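Local structure of 455aa long hypothetical phospho-sugar mutase (Sulfolobus tokodaii, 2F7L) at residues V163-K169 with R193-C197; A180-L186 with N203-D207; A284-S288 with I404-K410. The protein catalyses the magnesium-dependent interconversion of glucosamine 6-phosphate and glucosamine 1-phosphate, and of the corresponding galactosamine phosphates, for the synthesis of UDP-GlcNAc and UDP-GalNAc. All blocks are in the same frame, centred on the assembly; numbering follows the deposited sequence.

In the fold
Interactions 1 and 2 belong to the second alpha/beta/alpha domain of this phosphohexose mutase, and their segments alternate along the chain: 163-169, 180-186, 193-197, 203-207. Helix 188-194 joins them, running from the loop of interaction 2 to the turn of interaction 1; their centres are 22 Å apart and their nearest atoms about 8 Å. Interaction 2 borders the probable magnesium site, with the side chain of Val183 about 5 Å from that of Asp243, whereas interaction 1 is remote from it. Interaction 3 joins the third domain to the C-terminal domain. Its centre is 33 Å from that of interaction 2, on the opposite side of the chain's centre, and 37 Å from that of interaction 1.

Interaction 1: V163-K169 with R193-C197; sequences VDIEKIK and RALGC
Lys169 lies over one face of the peptide group joining Leu195 to Gly196: its CG stands above the plane, 3.8 Å from Gly196 N. Lys169 CA approaches the same face at its oxygen end, forming a CA-H...O contact of 3.3 Å with Leu195 O. At the edge of this peptide Ile168 CG2 sits near the oxygen, while the other face is turned away from segment 163-169. The preceding carbonyl, Ala194 O, is met by Ile165 CG2 at 3.5 Å and by Lys169 CE at 3.7 Å.

Leu195 supplies the apolar centre. Its CB touches Ile168 CG2 at 3.7 Å, the two side chains running alongside each other, and its CD2 reaches Ile165 CG2 at 4.0 Å, where the chains are set roughly perpendicular. In both isoleucines chi1 near -60° sets CG1 beside the backbone N and leaves CG2 anti to it, turned toward segment 193-197. Leu160 of helix 151-160 also packs on Ile165, Ala194 and Leu195, and Leu350 of helix 342-356 touches Ile168.

Glycine suits position 196 because the backbone has positive phi there, and a CB would point toward Lys169. Asp164 N-caps helix 165-171 by accepting from Lys167 N, 2.7 Å from its OD1. Lys169, bent at chi3, carries NZ back to a salt bridge with Glu166 OE2, one helical turn earlier.

The contact is thus mainly apolar, with CH groups laid against carbonyls at the C-terminal end of helix 188-194. The stem of Lys169 helps cover them while Glu166 engages its NZ, so the charge is probably balanced within helix 165-171.

Interaction 2: A180-L186 with N203-D207; sequences ANSVGAL and NGNLD
Asn181 threads its side chain into the curve of segment 203-207. With CG beside its own backbone N (chi1 -69°), the amide sends ND2 to Asn205 O, 3.1 Å away and almost straight at 174°. The acceptor lies in the plane of this amide, while Asn203 CB sits over one of its faces, 3.5 Å from ND2. Asn205 swings its own amide alongside, the two planes 78° apart; their ND2 atoms, both donors, do not bond. The backbone of Asn181 is held too: its N donates to Asn203 O at 2.9 Å, and its O accepts from Asp207 N at 2.7 Å. Asparagine also tolerates the positive phi found at Asn181 and Asn203. An alanine in place of Asn181 is likely to leave Asn205 O without its side-chain donor and to open a gap beside Asn203. Leu206, curling back, lays CD2 against Ser182 C at 3.4 Å.

Ser182 OG is hydrogen-bonded to Gly242 O, beside the probable magnesium ligands Asp241 and Asp243. Parallel neighbouring strands 174-178 and 198-201 and helix 188-194 form a beta-alpha-beta crossover; the two loops meet beyond its strands' C-terminal ends, 180-186 lying beside the probable magnesium site.

Interaction 3: A284-S288 with I404-K410; sequences AVSSS and ITIDGVK
Lys410 NZ is gripped by two backbone carbonyls, donating to Ser287 O at 2.8 Å and to Val285 O at 3.0 Å. The two are met differently: the ammonium sits nearly on the C=O line of Ser287 (angle 167°) but well above the carbonyl plane of Val285. The lysine chain stays extended as far as CE, then bends at chi4 (69°), and that last turn brings NZ between the two oxygens. Trp304 adds a cation-pi contact, and Trp417 and Leu419 pack against the same side chain. Lysine suits the place because its long apolar stem spans the interface and delivers a donor to two carbonyls at its far side.

The oxygens are presented by a type I beta turn from Ala284 to Ser287, closed by a bond from Ser287 N to Ala284 O. Val285, within this turn, points at the other segment and splits its branches. Its CG1 touches CG2 of Ile404 and CG2 of Ile406, each at 3.9 Å; the Val285 and Ile404 side chains pass antiparallel to one another. The other branch, Val285 CG2, faces Asp407, 3.9 Å from its backbone O and 4.2 Å from its CB. A compact beta-branched residue can thus meet several partners at once.

Segment 404-410 is a hairpin turn in which Ile404 and Lys410 form a hydrogen-bonded antiparallel pair. Gly408 takes a positive phi in the turn, as glycine readily does. The carboxylate of Asp407 is occupied elsewhere, with Arg421 by salt bridge and Val307 N by hydrogen bond.

Within this join of the third and C-terminal domains, the buried ammonium is therefore held by carbonyl dipoles and an aromatic ring, which together probably help to offset the cost of burying its charge, while Val285 makes the apolar part of the contact.

Interaction 1: V163-K169 with R193-C197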
loop_
_atom_site.group_PDB
_atom_site.type_symbol
_atom_site.label_atom_id
_atom_site.label_comp_id
_atom_site.label_asym_id
_atom_site.label_seq_id
_atom_site.Cartn_x
_atom_site.Cartn_y
_atom_site.Cartn_z
ATOM N N VAL A 163 -6.064 -17.091 10.662
ATOM C CA VAL A 163 -6.019 -18.215 9.732
ATOM C C VAL A 163 -5.840 -19.557 10.450
ATOM O O VAL A 163 -5.232 -19.637 11.519
ATOM C CB VAL A 163 -4.877 -18.070 8.707
ATOM C CG1 VAL A 163 -5.015 -16.746 7.958
ATOM C CG2 VAL A 163 -3.548 -18.168 9.401
ATOM N N ASP A 164 -6.385 -20.609 9.855
ATOM C CA ASP A 164 -6.268 -21.947 10.405
ATOM C C ASP A 164 -4.809 -22.333 10.341
ATOM O O ASP A 164 -4.378 -22.912 9.353
ATOM C CB ASP A 164 -7.054 -22.918 9.541
ATOM C CG ASP A 164 -7.126 -24.302 10.137
ATOM O OD1 ASP A 164 -6.135 -24.738 10.782
ATOM O OD2 ASP A 164 -8.178 -24.951 9.937
ATOM N N ILE A 165 -4.046 -22.040 11.384
ATOM C CA ILE A 165 -2.628 -22.369 11.367
ATOM C C ILE A 165 -2.292 -23.832 11.093
ATOM O O ILE A 165 -1.344 -24.136 10.363
ATOM C CB ILE A 165 -1.957 -21.995 12.671
ATOM C CG1 ILE A 165 -2.094 -20.495 12.901
ATOM C CG2 ILE A 165 -0.488 -22.442 12.641
ATOM C CD1 ILE A 165 -1.394 -20.028 14.149
ATOM N N GLU A 166 -3.054 -24.742 11.685
ATOM C CA GLU A 166 -2.791 -26.158 11.478
ATOM C C GLU A 166 -3.081 -26.599 10.040
ATOM O O GLU A 166 -2.238 -27.240 9.404
ATOM C CB GLU A 166 -3.585 -26.987 12.492
ATOM C CG GLU A 166 -3.071 -26.838 13.923
ATOM C CD GLU A 166 -1.537 -26.977 14.026
ATOM O OE1 GLU A 166 -0.956 -27.850 13.333
ATOM O OE2 GLU A 166 -0.907 -26.225 14.813
ATOM N N LYS A 167 -4.257 -26.245 9.523
ATOM C CA LYS A 167 -4.622 -26.613 8.159
ATOM C C LYS A 167 -3.491 -26.278 7.183
ATOM O O LYS A 167 -3.065 -27.127 6.393
ATOM C CB LYS A 167 -5.917 -25.894 7.755
ATOM C CG LYS A 167 -6.295 -25.948 6.269
ATOM C CD LYS A 167 -6.562 -27.349 5.747
ATOM C CE LYS A 167 -6.979 -27.326 4.262
ATOM N NZ LYS A 167 -6.677 -28.598 3.492
ATOM N N ILE A 168 -2.987 -25.049 7.258
ATOM C CA ILE A 168 -1.920 -24.594 6.377
ATOM C C ILE A 168 -0.606 -25.280 6.708
ATOM O O ILE A 168 0.169 -25.626 5.816
ATOM C CB ILE A 168 -1.718 -23.069 6.505
ATOM C CG1 ILE A 168 -3.017 -22.349 6.155
ATOM C CG2 ILE A 168 -0.589 -22.604 5.599
ATOM C CD1 ILE A 168 -3.033 -20.885 6.563
ATOM N N LYS A 169 -0.353 -25.467 7.996
ATOM C CA LYS A 169 0.889 -26.085 8.425
ATOM C C LYS A 169 0.991 -27.469 7.811
ATOM O O LYS A 169 2.078 -27.942 7.475
ATOM C CB LYS A 169 0.941 -26.175 9.958
ATOM C CG LYS A 169 2.361 -26.225 10.503
ATOM C CD LYS A 169 2.415 -26.511 11.994
ATOM C CE LYS A 169 1.633 -25.494 12.793
ATOM N NZ LYS A 169 1.544 -25.874 14.238
ATOM N N ARG A 193 7.035 -19.242 8.922
ATOM C CA ARG A 193 7.516 -20.238 9.871
ATOM C C ARG A 193 6.393 -20.789 10.749
ATOM O O ARG A 193 6.387 -21.975 11.101
ATOM C CB ARG A 193 8.588 -19.631 10.758
ATOM C CG ARG A 193 9.621 -20.620 11.209
ATOM C CD ARG A 193 10.740 -19.904 11.897
ATOM N NE ARG A 193 10.208 -19.089 12.983
ATOM C CZ ARG A 193 10.945 -18.492 13.917
ATOM N NH1 ARG A 193 12.268 -18.606 13.918
ATOM N NH2 ARG A 193 10.355 -17.774 14.856
ATOM N N ALA A 194 5.440 -19.937 11.107
ATOM C CA ALA A 194 4.338 -20.396 11.940
ATOM C C ALA A 194 3.427 -21.298 11.139
ATOM O O ALA A 194 2.867 -22.240 11.680
ATOM C CB ALA A 194 3.548 -19.223 12.505
ATOM N N LEU A 195 3.274 -21.009 9.850
ATOM C CA LEU A 195 2.420 -21.835 8.995
ATOM C C LEU A 195 3.248 -23.001 8.436
ATOM O O LEU A 195 2.903 -23.616 7.437
ATOM C CB LEU A 195 1.825 -20.968 7.879
ATOM C CG LEU A 195 1.263 -19.673 8.493
ATOM C CD1 LEU A 195 0.556 -18.828 7.451
ATOM C CD2 LEU A 195 0.307 -20.026 9.615
ATOM N N GLY A 196 4.347 -23.300 9.112
ATOM C CA GLY A 196 5.211 -24.378 8.692
ATOM C C GLY A 196 5.563 -24.523 7.212
ATOM O O GLY A 196 5.242 -25.546 6.603
ATOM N N CYS A 197 6.239 -23.543 6.621
ATOM C CA CYS A 197 6.610 -23.656 5.214
ATOM C C CYS A 197 8.115 -23.861 5.108
ATOM O O CYS A 197 8.839 -23.658 6.076
ATOM C CB CYS A 197 6.283 -22.365 4.443
ATOM S SG CYS A 197 4.723 -21.531 4.819
#

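Interaction 2: A180-L186 with N203-D207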
loop_
_atom_site.group_PDB
_atom_site.type_symbol
_atom_site.label_atom_id
_atom_site.label_comp_id
_atom_site.label_asym_id
_atom_site.label_seq_id
_atom_site.Cartn_x
_atom_site.Cartn_y
_atom_site.Cartn_z
ATOM N N ALA A 180 12.726 -7.286 -0.503
ATOM C CA ALA A 180 13.433 -6.163 -1.119
ATOM C C ALA A 180 14.511 -5.532 -0.252
ATOM O O ALA A 180 14.653 -4.317 -0.200
ATOM C CB ALA A 180 12.429 -5.091 -1.566
ATOM N N ASN A 181 15.287 -6.367 0.414
ATOM C CA ASN A 181 16.370 -5.885 1.265
ATOM C C ASN A 181 15.892 -5.002 2.408
ATOM O O ASN A 181 16.685 -4.291 3.033
ATOM C CB ASN A 181 17.374 -5.144 0.406
ATOM C CG ASN A 181 18.107 -6.067 -0.505
ATOM O OD1 ASN A 181 18.173 -5.865 -1.724
ATOM N ND2 ASN A 181 18.675 -7.102 0.078
ATOM N N SER A 182 14.599 -5.075 2.692
ATOM C CA SER A 182 14.046 -4.274 3.742
ATOM C C SER A 182 13.242 -4.948 4.863
ATOM O O SER A 182 13.034 -6.164 4.935
ATOM C CB SER A 182 13.214 -3.168 3.119
ATOM O OG SER A 182 12.706 -2.311 4.122
ATOM N N VAL A 183 12.782 -4.082 5.743
ATOM C CA VAL A 183 12.024 -4.405 6.932
ATOM C C VAL A 183 11.003 -5.560 6.833
ATOM O O VAL A 183 10.643 -6.173 7.836
ATOM C CB VAL A 183 11.409 -3.052 7.431
ATOM C CG1 VAL A 183 9.894 -3.068 7.378
ATOM C CG2 VAL A 183 11.972 -2.710 8.803
ATOM N N GLY A 184 10.546 -5.874 5.630
ATOM C CA GLY A 184 9.583 -6.959 5.483
ATOM C C GLY A 184 10.197 -8.307 5.837
ATOM O O GLY A 184 9.491 -9.267 6.123
ATOM N N ALA A 185 11.522 -8.381 5.817
ATOM C CA ALA A 185 12.217 -9.618 6.150
ATOM C C ALA A 185 12.147 -9.926 7.657
ATOM O O ALA A 185 12.461 -11.033 8.080
ATOM C CB ALA A 185 13.684 -9.526 5.705
ATOM N N LEU A 186 11.743 -8.952 8.463
ATOM C CA LEU A 186 11.673 -9.145 9.909
ATOM C C LEU A 186 10.352 -9.752 10.326
ATOM O O LEU A 186 10.168 -10.078 11.500
ATOM C CB LEU A 186 11.819 -7.815 10.661
ATOM C CG LEU A 186 13.016 -6.942 10.324
ATOM C CD1 LEU A 186 12.941 -5.611 11.065
ATOM C CD2 LEU A 186 14.275 -7.702 10.664
ATOM N N ASN A 203 16.985 -11.605 -1.140
ATOM C CA ASN A 203 17.141 -10.256 -0.614
ATOM C C ASN A 203 16.563 -10.092 0.790
ATOM O O ASN A 203 15.962 -9.072 1.112
ATOM C CB ASN A 203 16.501 -9.292 -1.604
ATOM C CG ASN A 203 17.061 -9.485 -2.987
ATOM O OD1 ASN A 203 18.290 -9.552 -3.154
ATOM N ND2 ASN A 203 16.184 -9.596 -3.982
ATOM N N GLY A 204 16.772 -11.112 1.623
ATOM C CA GLY A 204 16.259 -11.097 2.981
ATOM C C GLY A 204 17.138 -10.328 3.946
ATOM O O GLY A 204 16.749 -10.090 5.084
ATOM N N ASN A 205 18.336 -9.964 3.514
ATOM C CA ASN A 205 19.216 -9.183 4.375
ATOM C C ASN A 205 18.841 -7.701 4.241
ATOM O O ASN A 205 18.394 -7.258 3.178
ATOM C CB ASN A 205 20.685 -9.397 3.989
ATOM C CG ASN A 205 20.984 -8.982 2.566
ATOM O OD1 ASN A 205 21.824 -8.131 2.333
ATOM N ND2 ASN A 205 20.300 -9.590 1.610
ATOM N N LEU A 206 19.004 -6.946 5.320
ATOM C CA LEU A 206 18.682 -5.522 5.323
ATOM C C LEU A 206 19.743 -4.696 4.635
ATOM O O LEU A 206 20.914 -4.752 5.005
ATOM C CB LEU A 206 18.509 -5.027 6.752
ATOM C CG LEU A 206 17.361 -5.700 7.515
ATOM C CD1 LEU A 206 17.352 -5.206 8.951
ATOM C CD2 LEU A 206 16.022 -5.398 6.836
ATOM N N ASP A 207 19.344 -3.927 3.625
ATOM C CA ASP A 207 20.308 -3.097 2.915
ATOM C C ASP A 207 19.708 -1.820 2.345
ATOM O O ASP A 207 19.151 -1.823 1.246
ATOM C CB ASP A 207 20.949 -3.881 1.791
ATOM C CG ASP A 207 22.147 -3.164 1.228
ATOM O OD1 ASP A 207 22.385 -2.013 1.682
ATOM O OD2 ASP A 207 22.851 -3.734 0.353
#

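Interaction 3: A284-S288 with I404-K410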
loop_
_atom_site.group_PDB
_atom_site.type_symbol
_atom_site.label_atom_id
_atom_site.label_comp_id
_atom_site.label_asym_id
_atom_site.label_seq_id
_atom_site.Cartn_x
_atom_site.Cartn_y
_atom_site.Cartn_z
ATOM N N ALA A 284 -9.615 1.080 -6.036
ATOM C CA ALA A 284 -9.412 2.265 -6.849
ATOM C C ALA A 284 -9.637 2.006 -8.338
ATOM O O ALA A 284 -9.423 0.901 -8.864
ATOM C CB ALA A 284 -8.024 2.834 -6.612
ATOM N N VAL A 285 -10.079 3.063 -9.005
ATOM C CA VAL A 285 -10.357 3.039 -10.432
ATOM C C VAL A 285 -9.166 2.578 -11.264
ATOM O O VAL A 285 -9.285 2.404 -12.466
ATOM C CB VAL A 285 -10.817 4.435 -10.900
ATOM C CG1 VAL A 285 -12.251 4.696 -10.423
ATOM C CG2 VAL A 285 -9.874 5.503 -10.344
ATOM N N SER A 286 -8.026 2.377 -10.614
ATOM C CA SER A 286 -6.807 1.911 -11.272
ATOM C C SER A 286 -6.864 0.379 -11.388
ATOM O O SER A 286 -6.071 -0.247 -12.099
ATOM C CB SER A 286 -5.578 2.348 -10.461
ATOM O OG SER A 286 -5.713 2.020 -9.079
ATOM N N SER A 287 -7.825 -0.214 -10.682
ATOM C CA SER A 287 -8.038 -1.664 -10.683
ATOM C C SER A 287 -8.796 -2.153 -11.925
ATOM O O SER A 287 -9.689 -1.463 -12.448
ATOM C CB SER A 287 -8.818 -2.073 -9.427
ATOM O OG SER A 287 -7.967 -2.265 -8.321
ATOM N N SER A 288 -8.438 -3.353 -12.382
ATOM C CA SER A 288 -9.073 -3.963 -13.545
ATOM C C SER A 288 -10.527 -4.246 -13.260
ATOM O O SER A 288 -10.860 -4.596 -12.142
ATOM C CB SER A 288 -8.389 -5.279 -13.886
ATOM O OG SER A 288 -9.210 -6.077 -14.722
ATOM N N ILE A 404 -17.226 6.220 -14.647
ATOM C CA ILE A 404 -16.874 6.566 -13.282
ATOM C C ILE A 404 -15.901 7.721 -13.314
ATOM O O ILE A 404 -14.761 7.575 -13.739
ATOM C CB ILE A 404 -16.251 5.368 -12.559
ATOM C CG1 ILE A 404 -17.210 4.183 -12.674
ATOM C CG2 ILE A 404 -15.995 5.714 -11.106
ATOM C CD1 ILE A 404 -16.704 2.898 -12.087
ATOM N N THR A 405 -16.355 8.881 -12.871
ATOM C CA THR A 405 -15.493 10.046 -12.889
ATOM C C THR A 405 -15.084 10.525 -11.504
ATOM O O THR A 405 -14.780 11.709 -11.318
ATOM C CB THR A 405 -16.152 11.214 -13.641
ATOM O OG1 THR A 405 -17.330 11.613 -12.947
ATOM C CG2 THR A 405 -16.513 10.807 -15.047
ATOM N N ILE A 406 -15.058 9.615 -10.535
ATOM C CA ILE A 406 -14.660 9.990 -9.180
ATOM C C ILE A 406 -13.172 10.404 -9.137
ATOM O O ILE A 406 -12.715 11.018 -8.176
ATOM C CB ILE A 406 -14.891 8.819 -8.184
ATOM C CG1 ILE A 406 -14.556 9.261 -6.758
ATOM C CG2 ILE A 406 -14.020 7.632 -8.550
ATOM C CD1 ILE A 406 -15.608 10.128 -6.094
ATOM N N ASP A 407 -12.419 10.065 -10.180
ATOM C CA ASP A 407 -10.995 10.390 -10.254
ATOM C C ASP A 407 -10.514 10.136 -11.684
ATOM O O ASP A 407 -10.135 9.021 -12.041
ATOM C CB ASP A 407 -10.213 9.523 -9.265
ATOM C CG ASP A 407 -8.731 9.808 -9.288
ATOM O OD1 ASP A 407 -8.326 10.860 -9.820
ATOM O OD2 ASP A 407 -7.964 8.987 -8.757
ATOM N N GLY A 408 -10.517 11.185 -12.493
ATOM C CA GLY A 408 -10.138 11.023 -13.877
ATOM C C GLY A 408 -11.396 10.510 -14.563
ATOM O O GLY A 408 -12.503 10.963 -14.257
ATOM N N VAL A 409 -11.238 9.563 -15.482
ATOM C CA VAL A 409 -12.381 8.993 -16.168
ATOM C C VAL A 409 -12.151 7.538 -16.471
ATOM O O VAL A 409 -11.273 7.179 -17.234
ATOM C CB VAL A 409 -12.690 9.731 -17.479
ATOM C CG1 VAL A 409 -13.617 8.879 -18.362
ATOM C CG2 VAL A 409 -13.348 11.081 -17.164
ATOM N N LYS A 410 -12.953 6.698 -15.841
ATOM C CA LYS A 410 -12.854 5.265 -16.047
ATOM C C LYS A 410 -14.083 4.822 -16.792
ATOM O O LYS A 410 -15.206 5.188 -16.430
ATOM C CB LYS A 410 -12.807 4.501 -14.723
ATOM C CG LYS A 410 -12.560 3.017 -14.918
ATOM C CD LYS A 410 -13.019 2.218 -13.726
ATOM C CE LYS A 410 -12.682 0.742 -13.881
ATOM N NZ LYS A 410 -11.213 0.479 -13.819
#